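Local coordinates for genome packaging NTPase B204 (Sulfolobus turreted icosahedral virus 2, PDB 4KFT), which probably hydrolyses ATP to power packaging of the viral genome, at residues K83-S88 against A129-I134; V147-D152 against S169-A174; Y158-N163 against V180-Q185. One frame throughout, in Å; residues are numbered along the deposited sequence.

Interaction 1 (K83-S88 against A129-I134); sequences KLWQAS and AGLGLI
Leu131 CD1 sits over one face of the Trp85 indole, 3.9 Å from the centroid of its six-membered ring and 23° off the normal. This is a CH-pi contact displaced toward the rim, and CZ3 of Trp85 is the nearest ring atom to Leu131 CD1, at 3.6 Å. Trp85 gets its ring there by setting CG anti to the backbone N (chi1 -176°), which reaches the indole out past the leucine as the two side chains run by each other in opposite directions. The same Leu131 CD1 also meets Ser88 CB at 3.7 Å, so it is held between the indole and the next turn of the helix. More loosely, Ala129 CB approaches Trp85 CZ2 at 4.1 Å.

These side chains pack helix 80-95 against the parallel part of the central mixed sheet of what is probably a P-loop-type alpha/beta domain. The helix links strand 68-72 to strand 98-102, a beta-alpha-beta crossover, and 98-102 pairs directly with 131-137. Ser88 and Leu133 both also touch Leu100 of that neighbouring strand.

No polar bond crosses between the segments; the polar groups are settled nearby. Ser88 OG donates back to Leu84 O at 2.8 Å, from above the carbonyl plane, and that oxygen also takes the helical N-H of Ser88. Trp85 NE1 is bonded to Glu121 OE1. Gly130, with positive phi, closes a Schellman motif that ends the preceding helix and turns the chain into strand 131-137.

Interaction 2 (V147-D152 against S169-A174); sequences VYKQAD and SKYISA
Tyr148, whose ring meets Ile172 across the contact, has its hydroxyl tied by a hydrogen bond to Val140 O, outside both segments. That bond fixes the far end of the ring, while the near end rests on the partner segment. Ile172 CD1 comes to 3.8 Å from Tyr148 CD1 and 4.0 Å from Tyr148 CG, and the two side chains cross obliquely. CG of Tyr148 stands beside its backbone N and anti to the carbonyl carbon (chi1 -52°), which turns the ring toward segment 169-174, where the methyl meets its CD1 and CG side. Closer to the backbones, Tyr148 CB and Tyr171 CB are 4.4 Å apart, and Tyr171 O lies 4.2 Å from Tyr148 CB.

The two segments are the C-terminal ends of helices 145-150 and 162-171. Strand 153-156 follows the first helix and leads toward the second, lying in the sheet next to strand 6-10, which leads into a probable P-loop. The contact therefore joins the helices that precede and follow strand 153-156. Tyr148 also touches Val8 of strand 6-10, whereas Ile172 reaches Tyr191 of strand 188-192.

Toward the surface the chemistry changes. Lys149 bends at chi2 and chi3, which carries its ammonium over to the helix end. NZ of Lys149 lies at the edge of the Tyr171 ring, in its plane, 3.8 Å from Tyr171 CD1, so this is no cation-pi stack. Lys149 NZ is also 3.7 Å from Tyr171 O and 3.9 Å from Lys170 O; at these distances the carbonyls may still attract the charge. One face of the Tyr171 ring carries Lys170 CG from its own helix, and Trp167 packs edge-to-face with Tyr171. Ser173 then N-caps the next helix, 174-179, its OG bonded to Ala176 N.

Interaction 3 (Y158-N163 against V180-Q185); sequences YTREPN and VKTLKQ. With AGS (phosphothiophosphoric acid-adenylate ester), chain E.
Arg160 grips the backbone of Lys181 side-on, with NE and NH2 both donating to one carbonyl oxygen. Lys181 O is 2.8 Å from Arg160 NE, at an N-H...O angle of 146°, and 2.9 Å from Arg160 NH2. It lies in the guanidinium plane, while the NH2 donor stands above the carbonyl plane. Arg160 CG beside the backbone N (chi1 -72°) and an extended chain to NE bring the guanidinium there. Lys181 CE lies loosely over one guanidinium face, and the two side chains cross at about a right angle. Lys181 O also lies at the edge of the Tyr158 ring, 3.3 Å from Tyr158 CE1.

Beside it, Leu183 O accepts from N6 of the bound ATP analogue at 3.0 Å, and Tyr158 CB presses on that N6 at 3.3 Å. Gln185 runs its aliphatic chain by the adenine at N1 and C2. This adenine site lies on the loop, apart from a second nucleotide about 11 Å from the Tyr158 side chain.

Thr159 N makes a weak bond to Val180 O, and a water accepts from Tyr158 N and donates to Lys184 O. Thr159 CG2 meets Val180 CG1 at 3.9 Å. Behind them Thr159 OG1 takes Glu161 N at 3.2 Å in an ST turn and is also bonded to Glu164. Glu161 weakly N-caps helix 162-171 through Asn163 N and holds Tyr141 OH by its other oxygen.

Val180 and Lys181 touch Leu165 of helix 162-171, which sets the loop between helix 174-179 and strand 188-192 against that helix as well as against residues 158-161 before it.

Overall arrangement
Interaction 1 is the buried one, a helix packed on the central sheet through apolar side chains. Interactions 2 and 3 are only partly buried, and polar groups take a larger share as the contacts move outward: 2 joins an apolar inner half to a lysine at the surface, and 3 works mainly through carbonyl oxygens, an arginine and a nucleotide base. Strand 131-137 leads on to helix 145-150, which links 1 to 2 along the chain without touch. Interactions 2 and 3 share helix 162-171, using its end and its start, and their segments alternate in sequence. Interactions 1 and 3 lie on opposite sides of the chain's centre, about 32 Å apart between centres.

Interaction 1 (K83-S88 against A129-I134)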
loop_
_atom_site.group_PDB
_atom_site.type_symbol
_atom_site.label_atom_id
_atom_site.label_comp_id
_atom_site.label_asym_id
_atom_site.label_seq_id
_atom_site.Cartn_x
_atom_site.Cartn_y
_atom_site.Cartn_z
ATOM N N LYS A 83 2.863 -4.921 -17.104
ATOM C CA LYS A 83 1.580 -5.292 -17.701
ATOM C C LYS A 83 0.435 -4.853 -16.809
ATOM O O LYS A 83 -0.498 -4.188 -17.261
ATOM C CB LYS A 83 1.507 -6.796 -17.967
ATOM C CG LYS A 83 2.114 -7.216 -19.308
ATOM C CD LYS A 83 1.895 -8.698 -19.582
ATOM C CE LYS A 83 2.730 -9.548 -18.645
ATOM N NZ LYS A 83 2.793 -10.970 -19.090
ATOM N N LEU A 84 0.532 -5.233 -15.539
ATOM C CA LEU A 84 -0.413 -4.819 -14.499
ATOM C C LEU A 84 -0.551 -3.302 -14.450
ATOM O O LEU A 84 -1.659 -2.774 -14.444
ATOM C CB LEU A 84 0.033 -5.358 -13.135
ATOM C CG LEU A 84 -0.759 -4.904 -11.904
ATOM C CD1 LEU A 84 -2.227 -5.316 -12.022
ATOM C CD2 LEU A 84 -0.133 -5.471 -10.632
ATOM N N TRP A 85 0.582 -2.606 -14.460
ATOM C CA TRP A 85 0.586 -1.149 -14.437
ATOM C C TRP A 85 -0.098 -0.537 -15.668
ATOM O O TRP A 85 -0.931 0.349 -15.534
ATOM C CB TRP A 85 2.013 -0.606 -14.216
ATOM C CG TRP A 85 2.078 0.889 -14.093
ATOM C CD1 TRP A 85 2.567 1.763 -15.019
ATOM C CD2 TRP A 85 1.619 1.688 -12.989
ATOM N NE1 TRP A 85 2.445 3.052 -14.565
ATOM C CE2 TRP A 85 1.873 3.037 -13.322
ATOM C CE3 TRP A 85 1.037 1.396 -11.753
ATOM C CZ2 TRP A 85 1.551 4.093 -12.465
ATOM C CZ3 TRP A 85 0.718 2.454 -10.897
ATOM C CH2 TRP A 85 0.964 3.784 -11.267
ATOM N N GLN A 86 0.214 -1.028 -16.858
ATOM C CA GLN A 86 -0.472 -0.559 -18.065
ATOM C C GLN A 86 -1.986 -0.804 -18.005
ATOM O O GLN A 86 -2.793 0.054 -18.367
ATOM C CB GLN A 86 0.095 -1.240 -19.313
ATOM C CG GLN A 86 1.083 -0.409 -20.146
ATOM C CD GLN A 86 0.703 1.096 -20.277
ATOM O OE1 GLN A 86 1.596 1.975 -20.224
ATOM N NE2 GLN A 86 -0.616 1.401 -20.444
ATOM N N ALA A 87 -2.362 -1.978 -17.521
ATOM C CA ALA A 87 -3.769 -2.320 -17.419
ATOM C C ALA A 87 -4.481 -1.428 -16.410
ATOM O O ALA A 87 -5.613 -1.020 -16.639
ATOM C CB ALA A 87 -3.942 -3.783 -17.078
ATOM N N SER A 88 -3.808 -1.105 -15.308
ATOM C CA SER A 88 -4.391 -0.249 -14.272
ATOM C C SER A 88 -4.654 1.170 -14.779
ATOM O O SER A 88 -5.699 1.751 -14.478
ATOM C CB SER A 88 -3.490 -0.188 -13.030
ATOM O OG SER A 88 -3.256 -1.470 -12.488
ATOM N N ALA A 129 -1.418 9.470 -13.440
ATOM C CA ALA A 129 -1.897 8.194 -13.966
ATOM C C ALA A 129 -3.256 7.828 -13.379
ATOM O O ALA A 129 -3.844 6.815 -13.756
ATOM C CB ALA A 129 -0.898 7.090 -13.695
ATOM N N GLY A 130 -3.750 8.659 -12.467
ATOM C CA GLY A 130 -5.045 8.437 -11.843
ATOM C C GLY A 130 -5.069 7.193 -10.974
ATOM O O GLY A 130 -6.066 6.465 -10.937
ATOM N N LEU A 131 -3.962 6.934 -10.286
ATOM C CA LEU A 131 -3.829 5.715 -9.505
ATOM C C LEU A 131 -3.209 5.996 -8.151
ATOM O O LEU A 131 -2.110 6.532 -8.067
ATOM C CB LEU A 131 -2.969 4.693 -10.249
ATOM C CG LEU A 131 -3.621 3.971 -11.436
ATOM C CD1 LEU A 131 -2.565 3.269 -12.246
ATOM C CD2 LEU A 131 -4.670 2.966 -10.928
ATOM N N GLY A 132 -3.935 5.651 -7.097
ATOM C CA GLY A 132 -3.382 5.615 -5.764
ATOM C C GLY A 132 -2.709 4.276 -5.556
ATOM O O GLY A 132 -2.861 3.352 -6.359
ATOM N N LEU A 133 -1.961 4.158 -4.473
ATOM C CA LEU A 133 -1.212 2.944 -4.230
ATOM C C LEU A 133 -1.373 2.582 -2.768
ATOM O O LEU A 133 -1.352 3.463 -1.910
ATOM C CB LEU A 133 0.256 3.219 -4.543
ATOM C CG LEU A 133 1.219 2.192 -5.110
ATOM C CD1 LEU A 133 0.754 1.696 -6.479
ATOM C CD2 LEU A 133 2.610 2.826 -5.186
ATOM N N ILE A 134 -1.580 1.301 -2.473
ATOM C CA ILE A 134 -1.366 0.823 -1.119
ATOM C C ILE A 134 -0.350 -0.293 -1.152
ATOM O O ILE A 134 -0.598 -1.343 -1.717
ATOM C CB ILE A 134 -2.654 0.336 -0.419
ATOM C CG1 ILE A 134 -3.703 1.445 -0.369
ATOM C CG2 ILE A 134 -2.321 -0.125 1.002
ATOM C CD1 ILE A 134 -5.038 1.021 0.326
#

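Interaction 2 (V147-D152 against S169-A174)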
loop_
_atom_site.group_PDB
_atom_site.type_symbol
_atom_site.label_atom_id
_atom_site.label_comp_id
_atom_site.label_asym_id
_atom_site.label_seq_id
_atom_site.Cartn_x
_atom_site.Cartn_y
_atom_site.Cartn_z
ATOM N N VAL A 147 10.567 4.662 -1.364
ATOM C CA VAL A 147 9.140 4.429 -1.138
ATOM C C VAL A 147 8.641 5.239 0.069
ATOM O O VAL A 147 7.622 5.914 -0.011
ATOM C CB VAL A 147 8.791 2.909 -1.015
ATOM C CG1 VAL A 147 7.372 2.717 -0.464
ATOM C CG2 VAL A 147 8.929 2.213 -2.375
ATOM N N TYR A 148 9.389 5.207 1.171
ATOM C CA TYR A 148 9.089 6.061 2.329
ATOM C C TYR A 148 9.134 7.581 2.050
ATOM O O TYR A 148 8.278 8.312 2.544
ATOM C CB TYR A 148 9.918 5.644 3.561
ATOM C CG TYR A 148 9.768 4.167 3.814
ATOM C CD1 TYR A 148 8.531 3.630 4.164
ATOM C CD2 TYR A 148 10.836 3.295 3.646
ATOM C CE1 TYR A 148 8.370 2.248 4.365
ATOM C CE2 TYR A 148 10.685 1.907 3.835
ATOM C CZ TYR A 148 9.448 1.400 4.200
ATOM O OH TYR A 148 9.296 0.043 4.391
ATOM N N LYS A 149 10.086 8.055 1.243
ATOM C CA LYS A 149 10.074 9.467 0.852
ATOM C C LYS A 149 8.847 9.838 0.008
ATOM O O LYS A 149 8.276 10.914 0.171
ATOM C CB LYS A 149 11.348 9.860 0.081
ATOM C CG LYS A 149 12.677 9.543 0.774
ATOM C CD LYS A 149 12.680 9.902 2.267
ATOM C CE LYS A 149 14.089 10.346 2.711
ATOM N NZ LYS A 149 14.306 10.295 4.188
ATOM N N GLN A 150 8.450 8.963 -0.909
ATOM C CA GLN A 150 7.362 9.298 -1.839
ATOM C C GLN A 150 5.956 9.101 -1.239
ATOM O O GLN A 150 4.978 9.617 -1.769
ATOM C CB GLN A 150 7.498 8.523 -3.163
ATOM C CG GLN A 150 8.720 8.890 -3.995
ATOM C CD GLN A 150 8.887 10.392 -4.150
ATOM O OE1 GLN A 150 9.926 10.942 -3.803
ATOM N NE2 GLN A 150 7.869 11.060 -4.686
ATOM N N ALA A 151 5.870 8.373 -0.132
ATOM C CA ALA A 151 4.586 8.040 0.483
ATOM C C ALA A 151 3.882 9.263 1.058
ATOM O O ALA A 151 4.528 10.222 1.463
ATOM C CB ALA A 151 4.783 6.998 1.585
ATOM N N ASP A 152 2.556 9.210 1.119
ATOM C CA ASP A 152 1.784 10.276 1.745
ATOM C C ASP A 152 1.373 9.925 3.170
ATOM O O ASP A 152 1.251 10.799 4.023
ATOM C CB ASP A 152 0.564 10.606 0.889
ATOM C CG ASP A 152 0.955 11.070 -0.499
ATOM O OD1 ASP A 152 1.327 12.253 -0.655
ATOM O OD2 ASP A 152 0.921 10.241 -1.427
ATOM N N SER A 169 13.716 5.705 12.043
ATOM C CA SER A 169 14.303 6.951 12.504
ATOM C C SER A 169 14.941 7.778 11.362
ATOM O O SER A 169 14.680 8.977 11.228
ATOM C CB SER A 169 15.318 6.679 13.608
ATOM O OG SER A 169 15.564 7.866 14.327
ATOM N N LYS A 170 15.749 7.117 10.535
ATOM C CA LYS A 170 16.426 7.751 9.396
ATOM C C LYS A 170 15.526 8.201 8.220
ATOM O O LYS A 170 15.724 9.273 7.656
ATOM C CB LYS A 170 17.504 6.802 8.873
ATOM C CG LYS A 170 18.301 7.323 7.701
ATOM C CD LYS A 170 19.375 6.312 7.344
ATOM C CE LYS A 170 20.476 6.922 6.493
ATOM N NZ LYS A 170 21.540 5.907 6.265
ATOM N N TYR A 171 14.543 7.385 7.853
ATOM C CA TYR A 171 13.738 7.663 6.663
ATOM C C TYR A 171 12.320 8.144 6.928
ATOM O O TYR A 171 11.630 8.574 5.996
ATOM C CB TYR A 171 13.657 6.426 5.773
ATOM C CG TYR A 171 14.993 5.949 5.308
ATOM C CD1 TYR A 171 15.819 6.781 4.557
ATOM C CD2 TYR A 171 15.436 4.674 5.616
ATOM C CE1 TYR A 171 17.051 6.350 4.125
ATOM C CE2 TYR A 171 16.664 4.235 5.189
ATOM C CZ TYR A 171 17.468 5.082 4.451
ATOM O OH TYR A 171 18.682 4.650 4.026
ATOM N N ILE A 172 11.867 8.045 8.174
ATOM C CA ILE A 172 10.491 8.401 8.473
ATOM C C ILE A 172 10.368 9.469 9.557
ATOM O O ILE A 172 9.961 10.594 9.282
ATOM C CB ILE A 172 9.658 7.148 8.833
ATOM C CG1 ILE A 172 9.934 6.036 7.802
ATOM C CG2 ILE A 172 8.176 7.515 8.960
ATOM C CD1 ILE A 172 8.842 5.034 7.636
ATOM N N SER A 173 10.726 9.114 10.786
ATOM C CA SER A 173 10.556 10.011 11.925
ATOM C C SER A 173 11.171 9.400 13.173
ATOM O O SER A 173 10.945 8.229 13.469
ATOM C CB SER A 173 9.069 10.271 12.170
ATOM O OG SER A 173 8.859 10.827 13.455
ATOM N N ALA A 174 11.935 10.191 13.915
ATOM C CA ALA A 174 12.544 9.699 15.142
ATOM C C ALA A 174 11.485 9.459 16.229
ATOM O O ALA A 174 11.630 8.571 17.073
ATOM C CB ALA A 174 13.620 10.674 15.630
#

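Interaction 3 (Y158-N163 against V180-Q185)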
loop_
_atom_site.group_PDB
_atom_site.type_symbol
_atom_site.label_atom_id
_atom_site.label_comp_id
_atom_site.label_asym_id
_atom_site.label_seq_id
_atom_site.Cartn_x
_atom_site.Cartn_y
_atom_site.Cartn_z
ATOM N N TYR A 158 3.453 -2.562 15.780
ATOM C CA TYR A 158 4.533 -2.765 16.747
ATOM C C TYR A 158 5.791 -3.373 16.157
ATOM O O TYR A 158 5.715 -4.331 15.389
ATOM C CB TYR A 158 4.074 -3.680 17.889
ATOM C CG TYR A 158 5.215 -4.263 18.714
ATOM C CD1 TYR A 158 5.710 -3.587 19.825
ATOM C CD2 TYR A 158 5.776 -5.507 18.400
ATOM C CE1 TYR A 158 6.739 -4.119 20.592
ATOM C CE2 TYR A 158 6.816 -6.036 19.142
ATOM C CZ TYR A 158 7.292 -5.337 20.244
ATOM O OH TYR A 158 8.305 -5.857 21.006
ATOM N N THR A 159 6.940 -2.830 16.561
ATOM C CA THR A 159 8.213 -3.502 16.351
ATOM C C THR A 159 9.283 -2.928 17.256
ATOM O O THR A 159 9.263 -1.748 17.591
ATOM C CB THR A 159 8.698 -3.397 14.893
ATOM O OG1 THR A 159 9.934 -4.111 14.758
ATOM C CG2 THR A 159 8.921 -1.931 14.492
ATOM N N ARG A 160 10.234 -3.774 17.629
ATOM C CA ARG A 160 11.394 -3.340 18.386
ATOM C C ARG A 160 12.640 -3.938 17.804
ATOM O O ARG A 160 13.658 -4.003 18.471
ATOM C CB ARG A 160 11.291 -3.762 19.847
ATOM C CG ARG A 160 10.282 -2.978 20.616
ATOM C CD ARG A 160 10.361 -3.263 22.082
ATOM N NE ARG A 160 9.325 -2.502 22.764
ATOM C CZ ARG A 160 9.414 -2.059 24.010
ATOM N NH1 ARG A 160 10.504 -2.308 24.729
ATOM N NH2 ARG A 160 8.409 -1.371 24.530
ATOM N N GLU A 161 12.557 -4.396 16.561
ATOM C CA GLU A 161 13.732 -4.931 15.890
ATOM C C GLU A 161 14.674 -3.754 15.618
ATOM O O GLU A 161 14.299 -2.804 14.942
ATOM C CB GLU A 161 13.328 -5.662 14.597
ATOM C CG GLU A 161 14.203 -6.870 14.283
ATOM C CD GLU A 161 15.205 -6.624 13.155
ATOM O OE1 GLU A 161 14.915 -7.029 12.007
ATOM O OE2 GLU A 161 16.285 -6.050 13.414
ATOM N N PRO A 162 15.894 -3.805 16.155
ATOM C CA PRO A 162 16.759 -2.610 16.170
ATOM C C PRO A 162 17.089 -2.033 14.771
ATOM O O PRO A 162 17.097 -0.810 14.603
ATOM C CB PRO A 162 18.026 -3.095 16.892
ATOM C CG PRO A 162 17.597 -4.309 17.649
ATOM C CD PRO A 162 16.519 -4.955 16.826
ATOM N N ASN A 163 17.320 -2.890 13.782
ATOM C CA ASN A 163 17.475 -2.419 12.406
ATOM C C ASN A 163 16.208 -1.712 11.880
ATOM O O ASN A 163 16.285 -0.727 11.137
ATOM C CB ASN A 163 17.880 -3.573 11.481
ATOM N N VAL A 180 6.564 3.494 18.049
ATOM C CA VAL A 180 6.292 2.192 17.458
ATOM C C VAL A 180 6.551 1.048 18.447
ATOM O O VAL A 180 5.936 -0.013 18.372
ATOM C CB VAL A 180 7.115 2.013 16.164
ATOM C CG1 VAL A 180 8.455 1.379 16.449
ATOM C CG2 VAL A 180 6.339 1.223 15.121
ATOM N N LYS A 181 7.435 1.288 19.404
ATOM C CA LYS A 181 7.901 0.255 20.313
ATOM C C LYS A 181 6.861 -0.127 21.372
ATOM O O LYS A 181 7.004 -1.128 22.048
ATOM C CB LYS A 181 9.171 0.728 21.015
ATOM C CG LYS A 181 10.305 1.100 20.089
ATOM C CD LYS A 181 11.387 1.827 20.860
ATOM C CE LYS A 181 12.010 0.950 21.919
ATOM N NZ LYS A 181 13.014 1.732 22.716
ATOM N N THR A 182 5.820 0.675 21.509
ATOM C CA THR A 182 4.865 0.461 22.576
ATOM C C THR A 182 3.447 0.154 22.098
ATOM O O THR A 182 2.527 0.110 22.912
ATOM C CB THR A 182 4.827 1.683 23.536
ATOM O OG1 THR A 182 4.388 2.846 22.821
ATOM C CG2 THR A 182 6.206 1.944 24.139
ATOM N N LEU A 183 3.250 -0.050 20.798
ATOM C CA LEU A 183 1.895 -0.339 20.299
ATOM C C LEU A 183 1.391 -1.691 20.809
ATOM O O LEU A 183 2.108 -2.687 20.776
ATOM C CB LEU A 183 1.830 -0.284 18.767
ATOM C CG LEU A 183 2.230 1.055 18.122
ATOM C CD1 LEU A 183 2.706 0.840 16.730
ATOM C CD2 LEU A 183 1.093 2.040 18.120
ATOM N N LYS A 184 0.159 -1.715 21.292
ATOM C CA LYS A 184 -0.475 -2.966 21.699
ATOM C C LYS A 184 -0.972 -3.712 20.456
ATOM O O LYS A 184 -0.910 -3.177 19.347
ATOM C CB LYS A 184 -1.609 -2.677 22.691
ATOM C CG LYS A 184 -1.103 -1.981 23.964
ATOM C CD LYS A 184 -2.199 -1.774 25.012
ATOM C CE LYS A 184 -1.621 -1.229 26.311
ATOM N NZ LYS A 184 -2.657 -1.022 27.360
ATOM N N GLN A 185 -1.425 -4.951 20.628
ATOM C CA GLN A 185 -1.885 -5.742 19.490
ATOM C C GLN A 185 -2.954 -5.009 18.680
ATOM O O GLN A 185 -3.898 -4.446 19.244
ATOM C CB GLN A 185 -2.406 -7.100 19.943
ATOM C CG GLN A 185 -2.716 -8.044 18.789
ATOM C CD GLN A 185 -3.034 -9.455 19.250
ATOM O OE1 GLN A 185 -3.884 -9.655 20.112
ATOM N NE2 GLN A 185 -2.343 -10.441 18.686
HETATM P PA AGS E . 0.103 -6.120 28.951
HETATM O O1A AGS E . -1.172 -6.088 29.856
HETATM O O2A AGS E . 1.291 -6.761 29.727
HETATM O O3A AGS E . 0.486 -4.686 28.471
HETATM O "O5'" AGS E . -0.179 -6.991 27.692
HETATM C "C5'" AGS E . 0.374 -8.245 27.624
HETATM C "C4'" AGS E . -0.006 -9.170 26.530
HETATM O "O4'" AGS E . -0.344 -8.530 25.332
HETATM C "C3'" AGS E . 1.174 -10.037 26.219
HETATM O "O3'" AGS E . 0.727 -11.248 25.734
HETATM C "C2'" AGS E . 1.803 -9.313 25.187
HETATM O "O2'" AGS E . 2.677 -10.120 24.468
HETATM C "C1'" AGS E . 0.638 -8.886 24.361
HETATM N N9 AGS E . 0.992 -7.806 23.517
HETATM C C8 AGS E . 1.368 -6.545 23.790
HETATM N N7 AGS E . 1.607 -5.929 22.617
HETATM C C5 AGS E . 1.375 -6.813 21.611
HETATM C C6 AGS E . 1.473 -6.682 20.224
HETATM N N6 AGS E . 1.872 -5.425 19.678
HETATM N N1 AGS E . 1.173 -7.748 19.443
HETATM C C2 AGS E . 0.792 -8.919 20.005
HETATM N N3 AGS E . 0.694 -9.059 21.349
HETATM C C4 AGS E . 0.984 -8.026 22.180
HETATM O O HOH W 1 0.733 -3.185 16.871
#